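Side-chain contacts in beta-galacturonidase (PDB 6NCW), which belongs to glycoside hydrolase family 2 and, as a beta-galacturonidase, hydrolyses beta-linked galacturonides, with beta-glucuronidase activity also generally assigned to its family: residues V75-S80 against A125-N130; V330-H335 against R358-A363; H348-C353 against G386-S391; E392-I397 against R406-C411. One frame throughout, in Å; residues are numbered along the deposited sequence.

Contacts 1, 2 and 4 are buried, whereas contact 3 is only partly so, and the chemistry differs from place to place. Contact 1 stacks two histidines where a loop meets the N-terminal beta-sandwich; the other three belong to the TIM barrel. Contacts 2 and 3 share helix 349-364, and contacts 3 and 4 share helix 384-400, so these two helices pass through successive contacts. Contact 2 sets a methionine against a barrel strand, contact 3 alone has a salt bridge between its segments, plus sulfur packing, and contact 4 joins helix to strand through an arginine and a tyrosine. Lys350 of contact 3 reaches Glu392 of contact 4, and Gln352 of contact 3 probably bonds Ala125 of contact 1.

Contact 1: V75-S80 against A125-N130; sequences VSHTAS and ALHVPN
His77 and His127 make this contact through their imidazole rings and beta carbons, burying 117 Å² in total. The ring-ring term is an offset stack: the centroids of the His77 and His127 rings lie 4.4 Å apart and their planes diverge by 19°. Because the two side chains slide past each other in opposite directions, each ring is overlapped by the root of the other side chain, with His77 CG 3.6 Å from His127 CG.

Two CH-pi contacts complete the pair. His77 CB stands over the middle of the His127 ring, 3.3 Å from its centroid and only 12° off the normal. In return His127 CB covers the His77 ring toward its rim, 3.4 Å from His77 CD2. The chi1 of His77, 58°, sets its ring over His127 CB while His77 CB itself sits over the His127 ring; the peptide bond before His77 is cis.

Polar bonds fix the rotation of both rings. His77 ND1 pairs with Thr78 OG1 at 2.8 Å in the ring plane, while its NE2 bonds to Ser119 O. His127 ND1 meets Ser134 OG and its NE2 receives Ala94 N; Tyr95 and His335 add further ring contacts to His127.

The stack thus ties the start of strand 78-83 in the N-terminal sandwich to the loop leading directly into Asp131, a galacturonate-binding residue. Since a backbone N-H points at His127 NE2, that nitrogen presumably offers a lone pair, which is consistent with a neutral His127 ring and a stack free of strong charge repulsion.

Contact 2: V330-H335 against R358-A363; sequences VWEENH and REMITA
Met360 pushes its thioether from helix 349-364 against the end of strand 329-333, sliding past Glu332 in the opposite direction. A chi1 of 160° swings CG out opposite the main-chain nitrogen, and the chain stays extended until its last bond, chi3 81°. Its three outer atoms therefore meet three successive residues. Met360 CG lies 3.7 Å from Glu332 OE2, Met360 SD lies 3.7 Å from the backbone Glu333 O, and Met360 CE comes within 4.1 Å of Asn334 CB. All of these are van der Waals distances.

The polar ends are held by other partners. Glu332 runs alongside the methionine, with its CG 4.1 Å from Met360 SD, and its buried carboxylate is bonded by His364 through OE2 and by Asn315 N through OE1. Glu333 starts out in the other direction, away from the helix. Its OE2 takes Trp331 NE1 at 2.8 Å on the anti side, 30° out of the carboxylate plane, and also forms a salt bridge with Arg309, while OE1 bonds His312, a galacturonate-binding residue. Asn334 OD1 accepts from Leu376 N.

The methionine thus packs the outer side of a TIM-barrel strand, while Glu333 reaches toward the sugar site. Strand 329-333 runs parallel between strands 307-309 and 370-374. Around this contact, Leu320 of helix 317-326 touches Glu332, and Trp373 of strand 370-374 packs against both Glu332 and Ile361.

Contact 3: H348-C353 against G386-S391; sequences HFKQQC and GRECYS
Lys350 and Glu388 form a salt bridge between two helices, with Lys350 NZ donating to Glu388 OE2 at 3.0 Å. The carboxylate uses the anti lone pair of OE2, the one directed away from its other oxygen. The two side chains cross at about a right angle: Glu388 is extended beyond CG, whereas Lys350 is bent at several bonds, its last turn (chi4 65°) bringing the ammonium round to the acid. Glu392, one turn further along helix 384-400, forms a second salt bridge to the same nitrogen, so two acids grip Lys350.

Cys389 SG lies beside the ammonium, 3.4 Å from Lys350 NZ. The positive charge would tend to polarise the sulfur, an effect the two carboxylates probably dampen.

Further in, that sulfur meets the phenylalanine. Cys389 SG approaches Phe349 CE2 at 4.1 Å and stands at the ring edge, 5.3 Å from the centroid of the Phe349 ring and 80° off its normal. A different sulfur, Cys353 SG, covers part of one face of the same ring from within its own helix.

The short helical segments 349-353 and 386-391 run nearly parallel, crossing at -25° with axes 11.6 Å apart at closest approach, a separation bridged here by side chains. Met344 of helix 341-344 packs on both Phe349 and Cys389, and Gln393 continues the interface along helix 384-400. Two successive outer helices of the TIM barrel are joined in this way.

Contact 4: E392-I397 against R406-C411; sequences EQYELI and RSSASC
Tyr394 opens the contact, meeting Arg406 and the two serines that follow it in the chain. Its carbonyl oxygen, Tyr394 O, accepts from Arg406 NH1 at 2.7 Å with an N-H...O angle of 141°. The oxygen lies in the guanidinium plane, yet the donor stands above the carbonyl plane, 65° out of it, and so misses the lone-pair directions. The tyrosine side chain runs obliquely to the 406-408 backbone, its ring plane steeply inclined to that of the guanidinium. Tyr394 CE2 is 3.9 Å from Arg406 CB, Ser407 O lies at the ring edge, and Tyr394 OH comes to 3.2 Å from Ser408 CB. The hydroxyl of Ser408 turns instead to Ile375 O.

Next, a water may link Glu395 OE2 to Arg406 NH1, but the glutamate has two conformers and this bridge is doubtful. Further along the helix, Ile397 slides past the arginine chain in the opposite direction, with Ile397 CG2 3.7 Å from Arg406 CD. A bend at chi3 (-73°) lets the arginine lay its methylenes on Ile397 and still return its guanidinium to the helix. Glu423 forms a salt bridge with Arg406 NH2.

These residues join helix 384-400 to strand 406-410, the last two elements of a beta-alpha-beta unit of the TIM barrel begun by strand 370-374. That strand and strand 425-428 are the parallel neighbours of 406-410, while Ile361 of helix 349-364 packs against Ile397.

Contact 1: V75-S80 against A125-N130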
# COMPACT_ATOMS: atom_id res chain seq x y z
N VAL A 75 0.67 -11.78 33.39
CA VAL A 75 -0.56 -12.36 32.85
C VAL A 75 -1.49 -11.20 32.51
O VAL A 75 -1.83 -10.40 33.40
CB VAL A 75 -1.22 -13.34 33.83
CG1 VAL A 75 -2.49 -13.92 33.21
CG2 VAL A 75 -0.25 -14.47 34.26
N SER A 76 -1.94 -11.12 31.25
CA SER A 76 -2.77 -10.01 30.78
C SER A 76 -4.25 -10.36 30.87
O SER A 76 -4.69 -11.34 30.26
CB SER A 76 -2.42 -9.66 29.33
OG SER A 76 -1.11 -9.16 29.20
N HIS A 77 -5.03 -9.57 31.62
CA HIS A 77 -4.53 -8.62 32.61
C HIS A 77 -4.96 -9.04 34.04
O HIS A 77 -4.43 -8.54 35.02
CB HIS A 77 -5.00 -7.18 32.31
CG HIS A 77 -6.48 -7.00 32.25
ND1 HIS A 77 -7.32 -7.30 33.30
CD2 HIS A 77 -7.27 -6.48 31.28
CE1 HIS A 77 -8.56 -7.00 32.97
NE2 HIS A 77 -8.56 -6.50 31.75
N THR A 78 -5.90 -9.97 34.14
CA THR A 78 -6.37 -10.49 35.42
C THR A 78 -6.18 -12.00 35.45
O THR A 78 -6.62 -12.69 34.52
CB THR A 78 -7.83 -10.08 35.64
OG1 THR A 78 -7.91 -8.64 35.67
CG2 THR A 78 -8.39 -10.66 36.94
N ALA A 79 -5.56 -12.52 36.51
CA ALA A 79 -5.13 -13.92 36.58
C ALA A 79 -5.73 -14.64 37.79
O ALA A 79 -5.86 -14.05 38.86
CB ALA A 79 -3.59 -14.03 36.69
N SER A 80 -6.06 -15.91 37.60
CA SER A 80 -6.34 -16.85 38.69
C SER A 80 -5.54 -18.12 38.44
O SER A 80 -5.61 -18.70 37.36
CB SER A 80 -7.83 -17.21 38.80
OG SER A 80 -8.60 -16.09 39.13
N ALA A 125 -9.54 -0.97 37.13
CA ALA A 125 -9.41 0.49 37.12
C ALA A 125 -8.27 0.99 36.24
O ALA A 125 -8.28 2.16 35.84
CB ALA A 125 -9.23 1.02 38.54
N LEU A 126 -7.30 0.13 35.93
CA LEU A 126 -6.14 0.52 35.13
C LEU A 126 -6.32 0.11 33.67
O LEU A 126 -6.19 0.95 32.76
CB LEU A 126 -4.87 -0.11 35.73
CG LEU A 126 -4.65 0.19 37.23
CD1 LEU A 126 -3.32 -0.39 37.73
CD2 LEU A 126 -4.71 1.67 37.52
N HIS A 127 -6.64 -1.16 33.42
CA HIS A 127 -7.00 -1.62 32.09
C HIS A 127 -8.42 -1.19 31.77
O HIS A 127 -9.37 -1.74 32.34
CB HIS A 127 -6.86 -3.14 32.00
CG HIS A 127 -5.46 -3.60 32.08
ND1 HIS A 127 -4.66 -3.73 30.96
CD2 HIS A 127 -4.69 -3.94 33.14
CE1 HIS A 127 -3.46 -4.15 31.33
NE2 HIS A 127 -3.46 -4.30 32.65
N VAL A 128 -8.55 -0.23 30.86
CA VAL A 128 -9.82 0.36 30.41
C VAL A 128 -9.77 0.53 28.89
O VAL A 128 -8.69 0.41 28.30
CB VAL A 128 -10.08 1.71 31.10
CG1 VAL A 128 -10.19 1.56 32.63
CG2 VAL A 128 -8.98 2.69 30.73
N PRO A 129 -10.89 0.81 28.21
CA PRO A 129 -10.78 1.19 26.79
C PRO A 129 -9.86 2.40 26.71
O PRO A 129 -10.04 3.37 27.45
CB PRO A 129 -12.22 1.53 26.39
CG PRO A 129 -13.08 0.76 27.43
CD PRO A 129 -12.28 0.90 28.68
N ASN A 130 -8.82 2.29 25.90
CA ASN A 130 -7.74 3.27 25.96
C ASN A 130 -7.01 3.31 24.63
O ASN A 130 -7.27 2.51 23.72
CB ASN A 130 -6.79 2.95 27.12
CG ASN A 130 -6.30 4.21 27.84
OD1 ASN A 130 -6.18 5.30 27.25
ND2 ASN A 130 -6.03 4.07 29.13

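Contact 2: V330-H335 against R358-A363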
# COMPACT_ATOMS: atom_id res chain seq x y z
N VAL A 330 16.36 4.61 30.97
CA VAL A 330 14.96 4.22 31.01
C VAL A 330 14.21 5.12 31.99
O VAL A 330 14.62 5.28 33.14
CB VAL A 330 14.79 2.73 31.37
CG1 VAL A 330 13.31 2.39 31.54
CG2 VAL A 330 15.38 1.86 30.28
N TRP A 331 13.14 5.72 31.50
CA TRP A 331 12.05 6.21 32.33
C TRP A 331 11.03 5.08 32.42
O TRP A 331 10.49 4.66 31.39
CB TRP A 331 11.45 7.48 31.68
CG TRP A 331 10.08 7.94 32.15
CD1 TRP A 331 8.94 7.18 32.27
CD2 TRP A 331 9.71 9.28 32.47
NE1 TRP A 331 7.89 7.97 32.69
CE2 TRP A 331 8.34 9.26 32.83
CE3 TRP A 331 10.39 10.50 32.50
CZ2 TRP A 331 7.64 10.41 33.20
CZ3 TRP A 331 9.69 11.65 32.89
CH2 TRP A 331 8.33 11.59 33.21
N GLU A 332 10.79 4.55 33.62
CA GLU A 332 9.75 3.55 33.81
C GLU A 332 8.63 4.15 34.64
O GLU A 332 8.89 4.86 35.61
CB GLU A 332 10.30 2.26 34.45
CG GLU A 332 9.24 1.16 34.55
CD GLU A 332 9.79 -0.24 34.87
OE1 GLU A 332 9.64 -1.14 34.01
OE2 GLU A 332 10.33 -0.45 35.98
N GLU A 333 7.38 3.89 34.25
CA GLU A 333 6.24 4.44 34.98
C GLU A 333 5.25 3.35 35.36
O GLU A 333 5.26 2.25 34.79
CB GLU A 333 5.53 5.55 34.17
CG GLU A 333 5.01 5.14 32.78
CD GLU A 333 4.56 6.36 31.98
OE1 GLU A 333 3.64 6.24 31.13
OE2 GLU A 333 5.14 7.46 32.21
N ASN A 334 4.39 3.65 36.35
CA ASN A 334 3.34 2.72 36.72
C ASN A 334 2.26 2.68 35.64
O ASN A 334 2.25 3.50 34.71
CB ASN A 334 2.74 3.07 38.10
CG ASN A 334 1.89 4.35 38.11
OD1 ASN A 334 2.03 5.25 37.28
ND2 ASN A 334 1.01 4.43 39.10
N HIS A 335 1.37 1.70 35.74
CA HIS A 335 0.39 1.47 34.68
C HIS A 335 -0.79 2.41 34.87
O HIS A 335 -1.65 2.18 35.72
CB HIS A 335 -0.07 0.02 34.66
CG HIS A 335 -1.15 -0.22 33.66
ND1 HIS A 335 -2.06 -1.25 33.78
CD2 HIS A 335 -1.47 0.44 32.53
CE1 HIS A 335 -2.90 -1.21 32.75
NE2 HIS A 335 -2.56 -0.19 31.97
N ARG A 358 4.33 -0.95 44.02
CA ARG A 358 5.08 -1.83 44.92
C ARG A 358 5.79 -2.93 44.14
O ARG A 358 6.99 -3.17 44.33
CB ARG A 358 4.16 -2.44 45.97
CG ARG A 358 3.89 -1.53 47.15
CD ARG A 358 3.03 -2.24 48.20
NE ARG A 358 1.66 -2.38 47.73
CZ ARG A 358 0.70 -1.49 47.96
NH1 ARG A 358 0.96 -0.39 48.66
NH2 ARG A 358 -0.52 -1.70 47.48
N GLU A 359 5.06 -3.61 43.25
CA GLU A 359 5.64 -4.72 42.51
C GLU A 359 6.71 -4.25 41.54
O GLU A 359 7.76 -4.90 41.41
CB GLU A 359 4.53 -5.49 41.79
CG GLU A 359 3.62 -6.24 42.77
CD GLU A 359 2.44 -6.88 42.05
OE1 GLU A 359 1.80 -7.78 42.62
OE2 GLU A 359 2.15 -6.49 40.89
N MET A 360 6.47 -3.10 40.88
CA MET A 360 7.43 -2.56 39.92
C MET A 360 8.76 -2.23 40.58
O MET A 360 9.82 -2.66 40.11
CB MET A 360 6.81 -1.32 39.25
CG MET A 360 7.75 -0.35 38.59
SD MET A 360 6.85 1.09 37.90
CE MET A 360 6.58 2.16 39.31
N ILE A 361 8.74 -1.47 41.67
CA ILE A 361 10.02 -1.03 42.25
C ILE A 361 10.71 -2.19 42.96
O ILE A 361 11.93 -2.35 42.86
CB ILE A 361 9.82 0.19 43.17
CG1 ILE A 361 9.33 1.38 42.34
CG2 ILE A 361 11.13 0.57 43.86
CD1 ILE A 361 9.11 2.66 43.11
N THR A 362 9.95 -3.03 43.67
CA THR A 362 10.58 -4.18 44.33
C THR A 362 11.29 -5.06 43.31
O THR A 362 12.41 -5.52 43.55
CB THR A 362 9.53 -4.98 45.11
OG1 THR A 362 8.87 -4.10 46.04
CG2 THR A 362 10.18 -6.12 45.89
N ALA A 363 10.69 -5.25 42.13
CA ALA A 363 11.27 -6.15 41.14
C ALA A 363 12.42 -5.51 40.38
O ALA A 363 13.41 -6.19 40.06
CB ALA A 363 10.18 -6.62 40.17

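Contact 3: H348-C353 against G386-S391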
# COMPACT_ATOMS: atom_id res chain seq x y z
N HIS A 348 -11.26 0.56 43.17
CA HIS A 348 -10.04 -0.24 43.13
C HIS A 348 -8.83 0.55 42.68
O HIS A 348 -7.73 -0.02 42.67
CB HIS A 348 -10.21 -1.45 42.20
CG HIS A 348 -11.41 -2.28 42.50
ND1 HIS A 348 -11.55 -2.99 43.67
CD2 HIS A 348 -12.53 -2.51 41.78
CE1 HIS A 348 -12.71 -3.62 43.67
NE2 HIS A 348 -13.33 -3.35 42.53
N PHE A 349 -9.00 1.82 42.29
CA PHE A 349 -7.93 2.55 41.61
C PHE A 349 -6.69 2.70 42.48
O PHE A 349 -5.57 2.40 42.05
CB PHE A 349 -8.42 3.92 41.14
CG PHE A 349 -7.32 4.79 40.57
CD1 PHE A 349 -6.81 4.54 39.30
CD2 PHE A 349 -6.80 5.84 41.31
CE1 PHE A 349 -5.80 5.34 38.77
CE2 PHE A 349 -5.79 6.64 40.79
CZ PHE A 349 -5.29 6.39 39.52
N LYS A 350 -6.86 3.18 43.72
CA LYS A 350 -5.70 3.40 44.59
C LYS A 350 -4.99 2.09 44.92
O LYS A 350 -3.75 2.02 44.89
CB LYS A 350 -6.14 4.12 45.87
CG LYS A 350 -6.39 5.63 45.68
CD LYS A 350 -7.50 6.14 46.61
CE LYS A 350 -7.05 7.29 47.50
NZ LYS A 350 -6.69 8.52 46.76
N GLN A 351 -5.75 1.04 45.24
CA GLN A 351 -5.16 -0.26 45.54
C GLN A 351 -4.38 -0.80 44.35
O GLN A 351 -3.26 -1.32 44.50
CB GLN A 351 -6.26 -1.23 45.99
CG GLN A 351 -5.76 -2.55 46.58
CD GLN A 351 -5.02 -2.37 47.88
OE1 GLN A 351 -3.83 -2.65 47.98
NE2 GLN A 351 -5.73 -1.89 48.90
N GLN A 352 -4.93 -0.66 43.14
CA GLN A 352 -4.26 -1.22 41.96
C GLN A 352 -3.03 -0.40 41.57
O GLN A 352 -2.03 -0.97 41.10
CB GLN A 352 -5.26 -1.34 40.81
CG GLN A 352 -6.25 -2.51 41.04
CD GLN A 352 -7.41 -2.53 40.06
OE1 GLN A 352 -7.63 -1.57 39.33
NE2 GLN A 352 -8.17 -3.63 40.05
N CYS A 353 -3.05 0.92 41.79
CA CYS A 353 -1.86 1.73 41.57
C CYS A 353 -0.79 1.39 42.58
O CYS A 353 0.36 1.11 42.22
CB CYS A 353 -2.22 3.22 41.66
SG CYS A 353 -2.96 3.89 40.19
N GLY A 386 -7.48 14.35 42.23
CA GLY A 386 -6.28 13.92 41.52
C GLY A 386 -5.02 14.19 42.31
O GLY A 386 -4.17 13.30 42.47
N ARG A 387 -4.89 15.41 42.85
CA ARG A 387 -3.69 15.78 43.61
C ARG A 387 -3.47 14.84 44.80
O ARG A 387 -2.33 14.48 45.11
CB ARG A 387 -3.81 17.23 44.09
CG ARG A 387 -2.61 17.77 44.87
CD ARG A 387 -3.06 18.74 45.97
NE ARG A 387 -4.04 18.14 46.89
CZ ARG A 387 -3.75 17.26 47.85
NH1 ARG A 387 -2.50 16.86 48.03
NH2 ARG A 387 -4.72 16.77 48.62
N GLU A 388 -4.55 14.44 45.48
CA GLU A 388 -4.42 13.51 46.61
C GLU A 388 -3.79 12.20 46.16
O GLU A 388 -2.92 11.66 46.84
CB GLU A 388 -5.78 13.28 47.27
CG GLU A 388 -5.83 12.14 48.31
CD GLU A 388 -7.25 11.83 48.78
OE1 GLU A 388 -7.90 12.72 49.37
OE2 GLU A 388 -7.74 10.71 48.53
N CYS A 389 -4.21 11.69 45.00
CA CYS A 389 -3.62 10.47 44.45
C CYS A 389 -2.16 10.67 44.06
O CYS A 389 -1.31 9.83 44.36
CB CYS A 389 -4.42 10.00 43.23
SG CYS A 389 -6.14 9.58 43.58
N TYR A 390 -1.85 11.76 43.34
CA TYR A 390 -0.45 12.00 42.99
C TYR A 390 0.40 12.02 44.25
O TYR A 390 1.47 11.41 44.28
CB TYR A 390 -0.29 13.31 42.20
CG TYR A 390 -0.59 13.20 40.72
CD1 TYR A 390 0.45 13.09 39.78
CD2 TYR A 390 -1.90 13.22 40.25
CE1 TYR A 390 0.17 13.00 38.40
CE2 TYR A 390 -2.19 13.14 38.89
CZ TYR A 390 -1.16 13.03 37.97
OH TYR A 390 -1.48 12.94 36.64
N SER A 391 -0.07 12.70 45.29
CA SER A 391 0.73 12.81 46.52
C SER A 391 0.95 11.43 47.13
O SER A 391 2.08 11.08 47.48
CB SER A 391 0.04 13.75 47.52
OG SER A 391 0.92 14.06 48.60

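Contact 4: E392-I397 against R406-C411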
# COMPACT_ATOMS: atom_id res chain seq x y z
N GLU A 392 -0.11 10.63 47.23
CA GLU A 392 0.01 9.30 47.82
C GLU A 392 1.02 8.44 47.08
O GLU A 392 1.80 7.71 47.70
CB GLU A 392 -1.35 8.60 47.82
CG GLU A 392 -2.41 9.23 48.67
CD GLU A 392 -3.75 8.53 48.49
OE1 GLU A 392 -4.68 8.76 49.29
OE2 GLU A 392 -3.86 7.74 47.53
N GLN A 393 1.00 8.50 45.74
CA GLN A 393 1.84 7.60 44.96
C GLN A 393 3.29 8.08 44.93
O GLN A 393 4.21 7.27 44.96
CB GLN A 393 1.26 7.45 43.55
CG GLN A 393 -0.13 6.85 43.59
CD GLN A 393 -0.74 6.59 42.23
OE1 GLN A 393 -0.03 6.37 41.23
NE2 GLN A 393 -2.07 6.61 42.18
N TYR A 394 3.49 9.40 44.87
CA TYR A 394 4.84 9.93 44.96
C TYR A 394 5.50 9.55 46.29
O TYR A 394 6.69 9.21 46.32
CB TYR A 394 4.80 11.45 44.82
CG TYR A 394 4.80 11.99 43.40
CD1 TYR A 394 3.96 13.02 43.04
CD2 TYR A 394 5.69 11.50 42.44
CE1 TYR A 394 3.96 13.55 41.78
CE2 TYR A 394 5.70 12.03 41.15
CZ TYR A 394 4.82 13.06 40.83
OH TYR A 394 4.80 13.62 39.57
N GLU A 395 4.73 9.62 47.40
CA GLU A 395 5.29 9.25 48.69
C GLU A 395 5.48 7.74 48.81
O GLU A 395 6.42 7.30 49.49
CB GLU A 395 4.42 9.77 49.84
CG GLU A 395 4.95 9.44 51.26
CD GLU A 395 6.41 9.85 51.51
OE1 GLU A 395 7.27 8.95 51.69
OE2 GLU A 395 6.71 11.07 51.53
N LEU A 396 4.63 6.95 48.17
CA LEU A 396 4.87 5.51 48.11
C LEU A 396 6.19 5.21 47.40
O LEU A 396 6.98 4.39 47.88
CB LEU A 396 3.70 4.81 47.41
CG LEU A 396 3.77 3.29 47.25
CD1 LEU A 396 3.87 2.55 48.61
CD2 LEU A 396 2.54 2.81 46.48
N ILE A 397 6.48 5.90 46.29
CA ILE A 397 7.74 5.67 45.58
C ILE A 397 8.91 5.99 46.48
O ILE A 397 9.87 5.22 46.58
CB ILE A 397 7.80 6.52 44.30
CG1 ILE A 397 6.78 6.03 43.26
CG2 ILE A 397 9.19 6.50 43.72
CD1 ILE A 397 6.72 6.94 42.09
N ARG A 406 11.71 11.41 40.63
CA ARG A 406 10.35 11.04 40.23
C ARG A 406 9.75 12.14 39.37
O ARG A 406 10.17 13.30 39.43
CB ARG A 406 9.44 10.83 41.45
CG ARG A 406 10.04 9.94 42.53
CD ARG A 406 9.36 10.20 43.89
NE ARG A 406 9.77 11.48 44.44
CZ ARG A 406 9.31 12.00 45.57
NH1 ARG A 406 8.41 11.35 46.29
NH2 ARG A 406 9.76 13.17 45.99
N SER A 407 8.74 11.76 38.58
CA SER A 407 8.06 12.70 37.69
C SER A 407 6.72 12.10 37.26
O SER A 407 6.33 11.01 37.68
CB SER A 407 8.93 13.03 36.47
OG SER A 407 8.47 14.20 35.81
N SER A 408 6.02 12.85 36.42
CA SER A 408 4.75 12.44 35.82
C SER A 408 4.60 13.21 34.52
O SER A 408 4.79 14.43 34.52
CB SER A 408 3.56 12.73 36.74
OG SER A 408 2.33 12.43 36.10
N ALA A 409 4.28 12.52 33.42
CA ALA A 409 4.01 13.19 32.15
C ALA A 409 2.65 13.88 32.21
O ALA A 409 1.61 13.22 32.24
CB ALA A 409 4.07 12.19 31.00
N SER A 410 2.65 15.22 32.25
CA SER A 410 1.41 15.98 32.34
C SER A 410 0.93 16.45 30.98
O SER A 410 1.72 16.78 30.10
CB SER A 410 1.57 17.20 33.25
OG SER A 410 0.40 18.00 33.21
N CYS A 411 -0.40 16.53 30.84
CA CYS A 411 -1.00 17.27 29.73
C CYS A 411 -1.89 18.41 30.22
O CYS A 411 -2.64 18.98 29.41
CB CYS A 411 -1.79 16.34 28.82
SG CYS A 411 -3.17 15.58 29.66
O HOH W 1 7.28 12.44 48.76